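Local coordinates for protein gene product PA4716 (Pseudomonas aeruginosa, PDB 1U0K) that is of unproven function but, as a member of the PhzF family with the diaminopimelate epimerase-like fold, is probably an isomerase or epimerase, at residues Ala142-Leu147 with Gln181-Gln186; Glu174-Ala179 with Glu206-Asp211; Asp27-Leu32 with Phe51-Asp56; Arg59-Arg64 with Trp98-Ala103. All blocks are in the same frame, centred on the assembly; numbering follows the deposited sequence.

Contact 1: residues Ala142-Leu147 with Gln181-Gln186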
loop_
_atom_site.group_PDB
_atom_site.type_symbol
_atom_site.label_atom_id
_atom_site.label_comp_id
_atom_site.label_asym_id
_atom_site.label_seq_id
_atom_site.Cartn_x
_atom_site.Cartn_y
_atom_site.Cartn_z
ATOM N N ALA A 142 -26.636 4.338 0.940
ATOM C CA ALA A 142 -26.322 5.650 0.378
ATOM C C ALA A 142 -25.671 6.528 1.442
ATOM O O ALA A 142 -24.631 7.125 1.213
ATOM C CB ALA A 142 -27.576 6.314 -0.171
ATOM N N GLU A 143 -26.264 6.554 2.628
ATOM C CA GLU A 143 -25.761 7.386 3.722
ATOM C C GLU A 143 -24.457 6.893 4.357
ATOM O O GLU A 143 -23.703 7.677 4.940
ATOM C CB GLU A 143 -26.850 7.545 4.771
ATOM C CG GLU A 143 -28.013 8.382 4.255
ATOM C CD GLU A 143 -29.325 8.086 4.949
ATOM O OE1 GLU A 143 -29.341 7.206 5.826
ATOM O OE2 GLU A 143 -30.339 8.733 4.611
ATOM N N ALA A 144 -24.183 5.600 4.228
ATOM C CA ALA A 144 -22.913 5.036 4.657
ATOM C C ALA A 144 -21.772 5.539 3.775
ATOM O O ALA A 144 -20.613 5.435 4.149
ATOM C CB ALA A 144 -22.976 3.515 4.627
ATOM N N PHE A 145 -22.113 6.063 2.597
ATOM C CA PHE A 145 -21.151 6.695 1.700
ATOM C C PHE A 145 -21.384 8.212 1.560
ATOM O O PHE A 145 -21.024 8.805 0.545
ATOM C CB PHE A 145 -21.190 5.997 0.332
ATOM C CG PHE A 145 -20.500 4.663 0.321
ATOM C CD1 PHE A 145 -21.178 3.509 0.688
ATOM C CD2 PHE A 145 -19.168 4.563 -0.039
ATOM C CE1 PHE A 145 -20.535 2.282 0.693
ATOM C CE2 PHE A 145 -18.523 3.334 -0.038
ATOM C CZ PHE A 145 -19.209 2.196 0.328
ATOM N N SER A 146 -21.959 8.830 2.594
ATOM C CA SER A 146 -22.193 10.286 2.640
ATOM C C SER A 146 -23.124 10.807 1.533
ATOM O O SER A 146 -22.978 11.940 1.068
ATOM C CB SER A 146 -20.861 11.053 2.619
ATOM O OG SER A 146 -19.954 10.556 3.589
ATOM N N LEU A 147 -24.084 9.976 1.134
ATOM C CA LEU A 147 -25.063 10.307 0.097
ATOM C C LEU A 147 -26.467 10.283 0.702
ATOM O O LEU A 147 -26.639 9.878 1.847
ATOM C CB LEU A 147 -24.989 9.288 -1.050
ATOM C CG LEU A 147 -23.999 9.512 -2.197
ATOM C CD1 LEU A 147 -22.708 10.187 -1.749
ATOM C CD2 LEU A 147 -23.696 8.185 -2.884
ATOM N N GLN A 181 -16.937 6.688 2.551
ATOM C CA GLN A 181 -17.416 5.693 3.513
ATOM C C GLN A 181 -17.246 6.183 4.958
ATOM O O GLN A 181 -16.131 6.460 5.392
ATOM C CB GLN A 181 -16.682 4.362 3.327
ATOM C CG GLN A 181 -17.372 3.185 4.003
ATOM C CD GLN A 181 -16.599 1.895 3.849
ATOM O OE1 GLN A 181 -16.080 1.604 2.772
ATOM N NE2 GLN A 181 -16.515 1.119 4.924
ATOM N N VAL A 182 -18.357 6.286 5.687
ATOM C CA VAL A 182 -18.353 6.732 7.083
ATOM C C VAL A 182 -18.919 5.706 8.087
ATOM O O VAL A 182 -18.833 5.920 9.299
ATOM C CB VAL A 182 -19.121 8.073 7.245
ATOM C CG1 VAL A 182 -18.454 9.169 6.423
ATOM C CG2 VAL A 182 -20.593 7.933 6.867
ATOM N N ASN A 183 -19.493 4.607 7.602
ATOM C CA ASN A 183 -20.028 3.576 8.497
ATOM C C ASN A 183 -19.421 2.207 8.234
ATOM O O ASN A 183 -18.920 1.936 7.142
ATOM C CB ASN A 183 -21.553 3.485 8.372
ATOM C CG ASN A 183 -22.258 4.763 8.788
ATOM O OD1 ASN A 183 -23.289 5.121 8.221
ATOM N ND2 ASN A 183 -21.706 5.459 9.783
ATOM N N ASP A 184 -19.463 1.352 9.252
ATOM C CA ASP A 184 -19.078 -0.044 9.099
ATOM C C ASP A 184 -20.164 -0.746 8.285
ATOM O O ASP A 184 -21.352 -0.606 8.579
ATOM C CB ASP A 184 -18.915 -0.726 10.462
ATOM C CG ASP A 184 -18.678 -2.221 10.336
ATOM O OD1 ASP A 184 -17.570 -2.611 9.919
ATOM O OD2 ASP A 184 -19.547 -3.079 10.606
ATOM N N LEU A 185 -19.744 -1.492 7.268
ATOM C CA LEU A 185 -20.659 -2.114 6.312
ATOM C C LEU A 185 -20.806 -3.615 6.512
ATOM O O LEU A 185 -21.615 -4.240 5.847
ATOM C CB LEU A 185 -20.159 -1.875 4.886
ATOM C CG LEU A 185 -19.858 -0.435 4.477
ATOM C CD1 LEU A 185 -19.179 -0.416 3.115
ATOM C CD2 LEU A 185 -21.129 0.396 4.464
ATOM N N GLN A 186 -20.026 -4.197 7.420
ATOM C CA GLN A 186 -19.892 -5.651 7.482
ATOM C C GLN A 186 -21.206 -6.391 7.692
ATOM O O GLN A 186 -21.537 -7.285 6.914
ATOM C CB GLN A 186 -18.899 -6.061 8.575
ATOM C CG GLN A 186 -18.481 -7.516 8.499
ATOM C CD GLN A 186 -18.035 -7.904 7.110
ATOM O OE1 GLN A 186 -16.974 -7.471 6.655
ATOM N NE2 GLN A 186 -18.850 -8.694 6.419
#

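Contact 2: residues Glu174-Ala179 with Glu206-Asp211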
loop_
_atom_site.group_PDB
_atom_site.type_symbol
_atom_site.label_atom_id
_atom_site.label_comp_id
_atom_site.label_asym_id
_atom_site.label_seq_id
_atom_site.Cartn_x
_atom_site.Cartn_y
_atom_site.Cartn_z
ATOM N N GLU A 174 -22.871 12.806 -10.197
ATOM C CA GLU A 174 -22.554 13.857 -9.235
ATOM C C GLU A 174 -22.273 13.261 -7.857
ATOM O O GLU A 174 -21.313 13.643 -7.193
ATOM C CB GLU A 174 -23.715 14.852 -9.151
ATOM C CG GLU A 174 -23.426 16.124 -8.359
ATOM C CD GLU A 174 -24.679 16.754 -7.754
ATOM O OE1 GLU A 174 -25.576 16.007 -7.292
ATOM O OE2 GLU A 174 -24.773 18.005 -7.738
ATOM N N ALA A 175 -23.124 12.327 -7.442
ATOM C CA ALA A 175 -22.992 11.647 -6.151
ATOM C C ALA A 175 -21.697 10.832 -6.047
ATOM O O ALA A 175 -21.103 10.738 -4.976
ATOM C CB ALA A 175 -24.193 10.752 -5.917
ATOM N N LEU A 176 -21.262 10.259 -7.166
ATOM C CA LEU A 176 -20.093 9.382 -7.188
ATOM C C LEU A 176 -18.812 10.119 -6.804
ATOM O O LEU A 176 -17.942 9.554 -6.142
ATOM C CB LEU A 176 -19.930 8.755 -8.576
ATOM C CG LEU A 176 -18.859 7.669 -8.727
ATOM C CD1 LEU A 176 -19.211 6.449 -7.888
ATOM C CD2 LEU A 176 -18.692 7.290 -10.185
ATOM N N GLY A 177 -18.706 11.379 -7.223
ATOM C CA GLY A 177 -17.531 12.188 -6.964
ATOM C C GLY A 177 -17.354 12.655 -5.530
ATOM O O GLY A 177 -16.247 13.022 -5.138
ATOM N N ARG A 178 -18.428 12.659 -4.745
ATOM C CA ARG A 178 -18.342 13.089 -3.347
ATOM C C ARG A 178 -18.592 11.957 -2.344
ATOM O O ARG A 178 -18.836 12.211 -1.163
ATOM C CB ARG A 178 -19.281 14.280 -3.086
ATOM C CG ARG A 178 -20.774 14.025 -3.267
ATOM C CD ARG A 178 -21.627 15.260 -2.931
ATOM N NE ARG A 178 -23.061 14.972 -2.912
ATOM C CZ ARG A 178 -23.823 14.841 -3.993
ATOM N NH1 ARG A 178 -23.307 14.966 -5.210
ATOM N NH2 ARG A 178 -25.117 14.577 -3.864
ATOM N N ALA A 179 -18.500 10.710 -2.809
ATOM C CA ALA A 179 -18.726 9.553 -1.947
ATOM C C ALA A 179 -17.577 9.369 -0.955
ATOM O O ALA A 179 -16.408 9.491 -1.323
ATOM C CB ALA A 179 -18.909 8.299 -2.784
ATOM N N GLU A 206 -19.137 4.195 -15.027
ATOM C CA GLU A 206 -17.987 4.462 -14.185
ATOM C C GLU A 206 -18.304 4.003 -12.779
ATOM O O GLU A 206 -19.441 4.115 -12.322
ATOM C CB GLU A 206 -17.662 5.951 -14.180
ATOM C CG GLU A 206 -16.427 6.311 -13.372
ATOM C CD GLU A 206 -15.969 7.732 -13.625
ATOM O OE1 GLU A 206 -16.837 8.619 -13.756
ATOM O OE2 GLU A 206 -14.747 7.959 -13.710
ATOM N N GLY A 207 -17.293 3.488 -12.091
ATOM C CA GLY A 207 -17.491 2.963 -10.757
ATOM C C GLY A 207 -16.422 3.376 -9.768
ATOM O O GLY A 207 -15.372 3.905 -10.134
ATOM N N ARG A 208 -16.725 3.146 -8.499
ATOM C CA ARG A 208 -15.779 3.370 -7.411
ATOM C C ARG A 208 -15.927 2.274 -6.371
ATOM O O ARG A 208 -17.030 1.857 -6.047
ATOM C CB ARG A 208 -16.033 4.721 -6.746
ATOM C CG ARG A 208 -15.598 5.904 -7.585
ATOM C CD ARG A 208 -15.625 7.230 -6.835
ATOM N NE ARG A 208 -14.461 7.410 -5.976
ATOM C CZ ARG A 208 -14.176 8.526 -5.305
ATOM N NH1 ARG A 208 -14.972 9.587 -5.373
ATOM N NH2 ARG A 208 -13.092 8.585 -4.558
ATOM N N THR A 209 -14.798 1.814 -5.843
ATOM C CA THR A 209 -14.814 0.793 -4.803
ATOM C C THR A 209 -13.533 0.856 -3.970
ATOM O O THR A 209 -12.485 1.281 -4.454
ATOM C CB THR A 209 -15.024 -0.599 -5.440
ATOM O OG1 THR A 209 -15.462 -1.546 -4.454
ATOM C CG2 THR A 209 -13.725 -1.180 -6.012
ATOM N N TRP A 210 -13.649 0.423 -2.721
ATOM C CA TRP A 210 -12.590 0.553 -1.720
ATOM C C TRP A 210 -12.359 -0.781 -1.034
ATOM O O TRP A 210 -13.133 -1.724 -1.209
ATOM C CB TRP A 210 -13.009 1.570 -0.654
ATOM C CG TRP A 210 -13.027 3.003 -1.106
ATOM C CD1 TRP A 210 -12.028 3.921 -0.951
ATOM C CD2 TRP A 210 -14.099 3.687 -1.767
ATOM N NE1 TRP A 210 -12.408 5.131 -1.480
ATOM C CE2 TRP A 210 -13.674 5.017 -1.990
ATOM C CE3 TRP A 210 -15.376 3.310 -2.202
ATOM C CZ2 TRP A 210 -14.481 5.969 -2.627
ATOM C CZ3 TRP A 210 -16.179 4.262 -2.836
ATOM C CH2 TRP A 210 -15.722 5.571 -3.040
ATOM N N ASP A 211 -11.303 -0.847 -0.226
ATOM C CA ASP A 211 -11.188 -1.926 0.750
ATOM C C ASP A 211 -12.356 -1.822 1.742
ATOM O O ASP A 211 -13.148 -0.881 1.685
ATOM C CB ASP A 211 -9.819 -1.915 1.459
ATOM C CG ASP A 211 -9.552 -0.640 2.252
ATOM O OD1 ASP A 211 -10.503 0.019 2.714
ATOM O OD2 ASP A 211 -8.392 -0.237 2.487
HETATM O O HOH W 1 -15.166 11.301 -2.726
#

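Contact 3: residues Asp27-Leu32 with Phe51-Asp56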
loop_
_atom_site.group_PDB
_atom_site.type_symbol
_atom_site.label_atom_id
_atom_site.label_comp_id
_atom_site.label_asym_id
_atom_site.label_seq_id
_atom_site.Cartn_x
_atom_site.Cartn_y
_atom_site.Cartn_z
ATOM N N ASP A 27 5.511 -16.149 -10.031
ATOM C CA ASP A 27 5.240 -17.159 -11.056
ATOM C C ASP A 27 5.451 -18.597 -10.606
ATOM O O ASP A 27 4.964 -19.520 -11.265
ATOM C CB ASP A 27 6.040 -16.884 -12.328
ATOM C CG ASP A 27 7.506 -17.077 -12.139
ATOM O OD1 ASP A 27 8.115 -16.259 -11.444
ATOM O OD2 ASP A 27 8.121 -18.026 -12.656
ATOM N N ASP A 28 6.162 -18.799 -9.504
ATOM C CA ASP A 28 6.260 -20.128 -8.920
ATOM C C ASP A 28 6.384 -20.014 -7.409
ATOM O O ASP A 28 7.485 -19.852 -6.859
ATOM C CB ASP A 28 7.424 -20.912 -9.521
ATOM C CG ASP A 28 7.493 -22.330 -9.001
ATOM O OD1 ASP A 28 6.766 -22.671 -8.036
ATOM O OD2 ASP A 28 8.264 -23.185 -9.500
ATOM N N ALA A 29 5.233 -20.104 -6.754
ATOM C CA ALA A 29 5.116 -19.925 -5.319
ATOM C C ALA A 29 5.072 -21.261 -4.587
ATOM O O ALA A 29 4.589 -21.331 -3.453
ATOM C CB ALA A 29 3.866 -19.110 -5.009
ATOM N N SER A 30 5.593 -22.311 -5.223
ATOM C CA SER A 30 5.559 -23.668 -4.659
ATOM C C SER A 30 6.238 -23.800 -3.291
ATOM O O SER A 30 5.886 -24.684 -2.521
ATOM C CB SER A 30 6.190 -24.680 -5.633
ATOM O OG SER A 30 5.434 -24.792 -6.826
ATOM N N ALA A 31 7.194 -22.926 -3.001
ATOM C CA ALA A 31 7.931 -22.980 -1.742
ATOM C C ALA A 31 7.248 -22.231 -0.588
ATOM O O ALA A 31 7.685 -22.343 0.560
ATOM C CB ALA A 31 9.329 -22.449 -1.942
ATOM N N LEU A 32 6.174 -21.491 -0.875
ATOM C CA LEU A 32 5.532 -20.636 0.131
ATOM C C LEU A 32 4.312 -21.271 0.768
ATOM O O LEU A 32 3.452 -21.823 0.081
ATOM C CB LEU A 32 5.084 -19.322 -0.513
ATOM C CG LEU A 32 6.161 -18.459 -1.160
ATOM C CD1 LEU A 32 5.526 -17.199 -1.751
ATOM C CD2 LEU A 32 7.262 -18.085 -0.174
ATOM N N PHE A 51 -0.254 -15.530 -6.660
ATOM C CA PHE A 51 0.765 -16.562 -6.479
ATOM C C PHE A 51 0.379 -17.750 -7.343
ATOM O O PHE A 51 -0.726 -18.263 -7.208
ATOM C CB PHE A 51 0.845 -16.964 -4.999
ATOM C CG PHE A 51 1.249 -15.831 -4.097
ATOM C CD1 PHE A 51 0.294 -14.930 -3.644
ATOM C CD2 PHE A 51 2.577 -15.635 -3.734
ATOM C CE1 PHE A 51 0.658 -13.857 -2.859
ATOM C CE2 PHE A 51 2.938 -14.546 -2.953
ATOM C CZ PHE A 51 1.970 -13.665 -2.514
ATOM N N LEU A 52 1.272 -18.146 -8.244
ATOM C CA LEU A 52 1.025 -19.245 -9.181
ATOM C C LEU A 52 1.739 -20.514 -8.749
ATOM O O LEU A 52 2.881 -20.490 -8.300
ATOM C CB LEU A 52 1.454 -18.859 -10.596
ATOM C CG LEU A 52 0.840 -17.580 -11.184
ATOM C CD1 LEU A 52 1.333 -17.309 -12.610
ATOM C CD2 LEU A 52 -0.681 -17.621 -11.167
ATOM N N LEU A 53 1.051 -21.637 -8.922
ATOM C CA LEU A 53 1.574 -22.948 -8.556
ATOM C C LEU A 53 1.555 -23.809 -9.826
ATOM O O LEU A 53 0.484 -24.226 -10.282
ATOM C CB LEU A 53 0.735 -23.557 -7.442
ATOM C CG LEU A 53 0.564 -22.621 -6.228
ATOM C CD1 LEU A 53 -0.591 -23.041 -5.345
ATOM C CD2 LEU A 53 1.866 -22.548 -5.433
ATOM N N PRO A 54 2.725 -24.041 -10.417
ATOM C CA PRO A 54 2.805 -24.866 -11.626
ATOM C C PRO A 54 2.499 -26.328 -11.324
ATOM O O PRO A 54 2.591 -26.792 -10.188
ATOM C CB PRO A 54 4.260 -24.706 -12.078
ATOM C CG PRO A 54 5.005 -24.379 -10.846
ATOM C CD PRO A 54 4.060 -23.574 -9.987
ATOM N N GLY A 55 2.100 -27.034 -12.375
ATOM C CA GLY A 55 1.867 -28.462 -12.312
ATOM C C GLY A 55 2.319 -29.104 -13.605
ATOM O O GLY A 55 3.188 -28.587 -14.301
ATOM N N ASP A 56 1.685 -30.213 -13.956
ATOM C CA ASP A 56 2.124 -31.012 -15.098
ATOM C C ASP A 56 1.628 -30.525 -16.466
ATOM O O ASP A 56 2.006 -31.071 -17.499
ATOM C CB ASP A 56 1.772 -32.490 -14.874
ATOM C CG ASP A 56 0.280 -32.751 -14.779
ATOM O OD1 ASP A 56 -0.544 -31.850 -15.030
ATOM O OD2 ASP A 56 -0.154 -33.867 -14.432
#

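Contact 4: residues Arg59-Arg64 with Trp98-Ala103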
loop_
_atom_site.group_PDB
_atom_site.type_symbol
_atom_site.label_atom_id
_atom_site.label_comp_id
_atom_site.label_asym_id
_atom_site.label_seq_id
_atom_site.Cartn_x
_atom_site.Cartn_y
_atom_site.Cartn_z
ATOM N N ARG A 59 0.125 -25.048 -19.605
ATOM C CA ARG A 59 -0.848 -23.979 -19.833
ATOM C C ARG A 59 -1.857 -23.843 -18.693
ATOM O O ARG A 59 -2.806 -23.066 -18.809
ATOM C CB ARG A 59 -1.610 -24.212 -21.139
ATOM C CG ARG A 59 -0.741 -24.210 -22.375
ATOM C CD ARG A 59 -1.538 -24.161 -23.658
ATOM N NE ARG A 59 -0.711 -23.861 -24.820
ATOM C CZ ARG A 59 -0.200 -22.666 -25.106
ATOM N NH1 ARG A 59 -0.434 -21.603 -24.326
ATOM N NH2 ARG A 59 0.549 -22.533 -26.198
ATOM N N ALA A 60 -1.665 -24.587 -17.605
ATOM C CA ALA A 60 -2.570 -24.531 -16.458
ATOM C C ALA A 60 -1.830 -24.370 -15.130
ATOM O O ALA A 60 -0.813 -24.997 -14.888
ATOM C CB ALA A 60 -3.481 -25.771 -16.422
ATOM N N PHE A 61 -2.329 -23.469 -14.286
ATOM C CA PHE A 61 -1.721 -23.157 -13.002
ATOM C C PHE A 61 -2.800 -23.008 -11.967
ATOM O O PHE A 61 -3.872 -22.498 -12.268
ATOM C CB PHE A 61 -0.936 -21.834 -13.090
ATOM C CG PHE A 61 0.210 -21.893 -14.032
ATOM C CD1 PHE A 61 -0.003 -21.832 -15.394
ATOM C CD2 PHE A 61 1.504 -22.029 -13.566
ATOM C CE1 PHE A 61 1.052 -21.929 -16.281
ATOM C CE2 PHE A 61 2.572 -22.100 -14.463
ATOM C CZ PHE A 61 2.342 -22.052 -15.807
ATOM N N ARG A 62 -2.521 -23.428 -10.747
ATOM C CA ARG A 62 -3.349 -23.004 -9.634
ATOM C C ARG A 62 -2.915 -21.603 -9.236
ATOM O O ARG A 62 -1.745 -21.235 -9.379
ATOM C CB ARG A 62 -3.228 -23.952 -8.454
ATOM C CG ARG A 62 -3.720 -25.362 -8.736
ATOM C CD ARG A 62 -3.594 -26.285 -7.536
ATOM N NE ARG A 62 -2.210 -26.707 -7.317
ATOM C CZ ARG A 62 -1.617 -26.829 -6.129
ATOM N NH1 ARG A 62 -2.265 -26.558 -4.995
ATOM N NH2 ARG A 62 -0.351 -27.231 -6.070
ATOM N N ALA A 63 -3.863 -20.834 -8.741
ATOM C CA ALA A 63 -3.599 -19.459 -8.333
ATOM C C ALA A 63 -4.168 -19.175 -6.953
ATOM O O ALA A 63 -5.184 -19.741 -6.547
ATOM C CB ALA A 63 -4.163 -18.526 -9.326
ATOM N N ARG A 64 -3.494 -18.285 -6.237
ATOM C CA ARG A 64 -3.959 -17.798 -4.953
ATOM C C ARG A 64 -3.841 -16.275 -5.016
ATOM O O ARG A 64 -2.784 -15.753 -5.382
ATOM C CB ARG A 64 -3.098 -18.336 -3.806
ATOM C CG ARG A 64 -2.942 -19.858 -3.717
ATOM C CD ARG A 64 -4.117 -20.571 -3.118
ATOM N NE ARG A 64 -4.400 -20.218 -1.728
ATOM C CZ ARG A 64 -3.802 -20.724 -0.659
ATOM N NH1 ARG A 64 -2.812 -21.599 -0.760
ATOM N NH2 ARG A 64 -4.204 -20.330 0.539
ATOM N N TRP A 98 -4.722 -20.123 -21.601
ATOM C CA TRP A 98 -4.318 -20.485 -20.249
ATOM C C TRP A 98 -5.538 -20.890 -19.448
ATOM O O TRP A 98 -6.642 -20.434 -19.721
ATOM C CB TRP A 98 -3.664 -19.284 -19.546
ATOM C CG TRP A 98 -2.654 -18.606 -20.365
ATOM C CD1 TRP A 98 -2.801 -17.447 -21.069
ATOM C CD2 TRP A 98 -1.312 -19.044 -20.586
ATOM N NE1 TRP A 98 -1.630 -17.145 -21.718
ATOM C CE2 TRP A 98 -0.697 -18.105 -21.434
ATOM C CE3 TRP A 98 -0.561 -20.139 -20.146
ATOM C CZ2 TRP A 98 0.626 -18.236 -21.866
ATOM C CZ3 TRP A 98 0.752 -20.268 -20.585
ATOM C CH2 TRP A 98 1.326 -19.322 -21.427
ATOM N N THR A 99 -5.337 -21.737 -18.450
ATOM C CA THR A 99 -6.369 -22.041 -17.471
ATOM C C THR A 99 -5.804 -21.788 -16.093
ATOM O O THR A 99 -4.771 -22.348 -15.728
ATOM C CB THR A 99 -6.814 -23.499 -17.588
ATOM O OG1 THR A 99 -7.291 -23.740 -18.920
ATOM C CG2 THR A 99 -8.005 -23.781 -16.672
ATOM N N LEU A 100 -6.468 -20.938 -15.323
ATOM C CA LEU A 100 -6.063 -20.687 -13.949
ATOM C C LEU A 100 -7.105 -21.237 -12.983
ATOM O O LEU A 100 -8.286 -20.944 -13.103
ATOM C CB LEU A 100 -5.815 -19.190 -13.721
ATOM C CG LEU A 100 -4.695 -18.599 -14.574
ATOM C CD1 LEU A 100 -4.580 -17.102 -14.323
ATOM C CD2 LEU A 100 -3.364 -19.287 -14.312
ATOM N N HIS A 101 -6.652 -22.032 -12.024
ATOM C CA HIS A 101 -7.542 -22.701 -11.084
ATOM C C HIS A 101 -7.525 -21.989 -9.747
ATOM O O HIS A 101 -6.499 -21.929 -9.086
ATOM C CB HIS A 101 -7.125 -24.165 -10.911
ATOM C CG HIS A 101 -7.340 -24.985 -12.139
ATOM N ND1 HIS A 101 -8.588 -25.426 -12.529
ATOM C CD2 HIS A 101 -6.473 -25.424 -13.078
ATOM C CE1 HIS A 101 -8.475 -26.105 -13.658
ATOM N NE2 HIS A 101 -7.202 -26.118 -14.013
ATOM N N LEU A 102 -8.669 -21.427 -9.378
ATOM C CA LEU A 102 -8.895 -20.938 -8.025
ATOM C C LEU A 102 -9.647 -22.044 -7.286
ATOM O O LEU A 102 -10.176 -22.949 -7.919
ATOM C CB LEU A 102 -9.688 -19.632 -8.059
ATOM C CG LEU A 102 -8.946 -18.445 -8.698
ATOM C CD1 LEU A 102 -9.920 -17.359 -9.125
ATOM C CD2 LEU A 102 -7.890 -17.878 -7.746
ATOM N N ALA A 103 -9.660 -22.005 -5.962
ATOM C CA ALA A 103 -10.328 -23.049 -5.174
ATOM C C ALA A 103 -11.748 -23.305 -5.679
ATOM O O ALA A 103 -12.136 -24.456 -5.912
ATOM C CB ALA A 103 -10.363 -22.657 -3.709
HETATM O O HOH W 2 -5.157 -24.364 -20.435
HETATM O O HOH W 3 -7.442 -19.723 -5.010
#

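Contact 1: residues Ala142-Leu147 with Gln181-Gln186
A Schellman motif closes helix 135-144, and the carbonyl of Ala144, at the end of that helix, receives the loop leading to helix 186-192. Ser146, at positive phi, is the C-prime residue: Leu147 N reaches back to Ala142 O at 2.9 Å, and Ser146 N bonds to Glu143 O. Across the contact Val182 N donates to Ala144 O at 2.9 Å, nearly straight at the hydrogen (166°) though tilted from the carbonyl plane, while the CA of Gln181 adds a CA-H...O contact to the same oxygen at 3.3 Å. The Phe145 side chain runs alongside that of Gln181, whose CG lies over one ring face near the rim. With CG set opposite the backbone N (chi1 -164°), the Gln181 chain extends along the ring, and its NE2 is bonded to Asn212 O. Leu185 completes the apolar part with both branches: CD2 meets Ala144 CB at 3.6 Å, and CD1 meets Phe145 CZ at 3.8 Å as the two side chains cross at about a right angle. Farther out, Val182 CG1 lies 3.5 Å from Ser146 OG, a hydroxyl hydrogen-bonded to Arg180 O. A carbonyl left over by the end of the helix is thus satisfied by the loop, whereas Asn183 N, buried here, finds no partner in the model.

Contact 2: residues Glu174-Ala179 with Glu206-Asp211
Two torsion settings bring Arg208 and Leu176 together: Arg208 is bent at chi3 (79°), which turns its guanidinium toward the carbonyl of Leu176, and Leu176 has a trans N-CA-CB-CG torsion (chi1 -172°), which sends both methyl branches to strand 206-208. The contact packs the short helix 173-177 and the residues after it against this strand, which pairs antiparallel with strand 196-201. Arg208 NH1 donates to Leu176 O at 3.1 Å; the donor lies in the carbonyl plane on a lone pair, while the oxygen stands somewhat out of the guanidinium plane. The aliphatic part of the arginine is used as well, since Leu176 CD1 touches Arg208 CG at 3.7 Å and Leu176 CG rests 3.8 Å from Arg208 CD. The other leucine branch, CD2, turns to the preceding part of the strand and comes within 4.0 Å of Glu206 CG. Beyond the two segments, Arg208 NH2 forms a salt bridge with Glu217 and the guanidinium makes a cation-pi contact with Phe251, whereas the Glu206 carboxylate is paired with Arg250. Several independent partners therefore fix the orientation of the Arg208 head. Ala179 points its CB toward the far end of the Trp210 indole, at 4.2 Å from CH2, and both side chains also touch Leu199. One water joins Gly177 and Ala179 to the arginine: it donates to Gly177 O and to Ala179 O, the latter at 2.6 Å, and accepts from Arg208 NH1 at 3.2 Å.

Contact 3: residues Asp27-Leu32 with Phe51-Asp56
Ala29 N donates to Leu52 O at 2.8 Å, met almost end-on and nearly straight (174°), and this backbone bond ties the turn after strand 21-26 to strand 48-54. The CA of Asp28 adds a longer CA-H...O contact to the same oxygen. Polar bonds within the turn shape what the strand meets. Asp28 OD1 accepts from Ser30 N at 3.1 Å, forming an Asx turn, and from Ser30 OG at 2.8 Å on its syn side. The Asp28 side chain, swung away from its own amide nitrogen (chi1 -176°), crosses the Pro54 ring at about a right angle, OD1 being 3.5 Å from Pro54 CD. A type I turn follows from Ala29 to Leu32. Apolar contacts make up the remainder: Ala29 CB packs on Phe51 CB at 3.7 Å and lies at the edge of that ring, Leu53 CD2 stands 4.0 Å from Ala29 CB, and Leu32 CD1 meets Phe51 CD2 at 3.9 Å. Phe51 also stacks on Phe26, with its side chain about 8 Å from that of Glu48, the predicted active-site residue. Two donors on OD1 hold the Asp28 carboxylate in place and would be expected to stabilise its negative charge.

Contact 4: residues Arg59-Arg64 with Trp98-Ala103
Strands 60-64 and 98-101 run parallel in register, Ala60 beside Thr99, Phe61 beside Leu100 and Arg62 beside His101, with segment axes 4.5 Å apart at closest and 37° between their directions. Four backbone bonds of 2.8 to 3.0 Å between N and O form the ladder: Thr99 N to Arg59 O, Phe61 N to Thr99 O, His101 N to Phe61 O and Ala63 N to His101 O. A water donates to Arg59 O and also bonds to Thr99 OG1, bridging the carbonyl and the hydroxyl beside the first rung. On the face carrying Phe61 and Leu100, Leu100 CD2 presses on Phe61 CB at 3.7 Å, and helix 78-90 packs on the same face through Leu86 and Leu79. At the start of the pair Arg59, extended from CG to NE, brings NH1 over one face of the Trp98 indole near the rim, 4.1 Å from CH2. The guanidinium and ring planes are 56° apart, and the long cation-pi geometry makes this at most a weak attraction; Arg59 is held more firmly by hydrogen bonds from NH2 to Gln96 OE1 and from NH1 to His97 O, while Trp98 NE1 is bonded to Ser111 OG. On the opposite face the edge of the His101 ring borders Ala60 CB. Toward the other end Leu102 CD2 reaches Ala63 O at 3.5 Å. Parallel neighbours joined through helix 78-90, which packs on one face of the pair, are the mark of a beta-alpha-beta crossover.

Along the chain the order is contact 3, contact 4, then contacts 1 and 2, whose segments alternate. Contacts 3 and 4, with centres 10 Å apart, lie on the neighbouring antiparallel strands 48-54 and 60-67, one each, where Phe51 N lies 2.8 Å from Arg64 O in a probable hydrogen bond. Contacts 1 and 2 have centres 12 Å apart and meet through packing, Phe145 CE2 touching Trp210 CZ3 at 3.8 Å. The two pairs lie on opposite sides of the chain's centre; contacts 1 and 3, for example, have centres about 39 Å apart. This separation is consistent with the two-lobed architecture of the PhzF family, with one pair in each lobe.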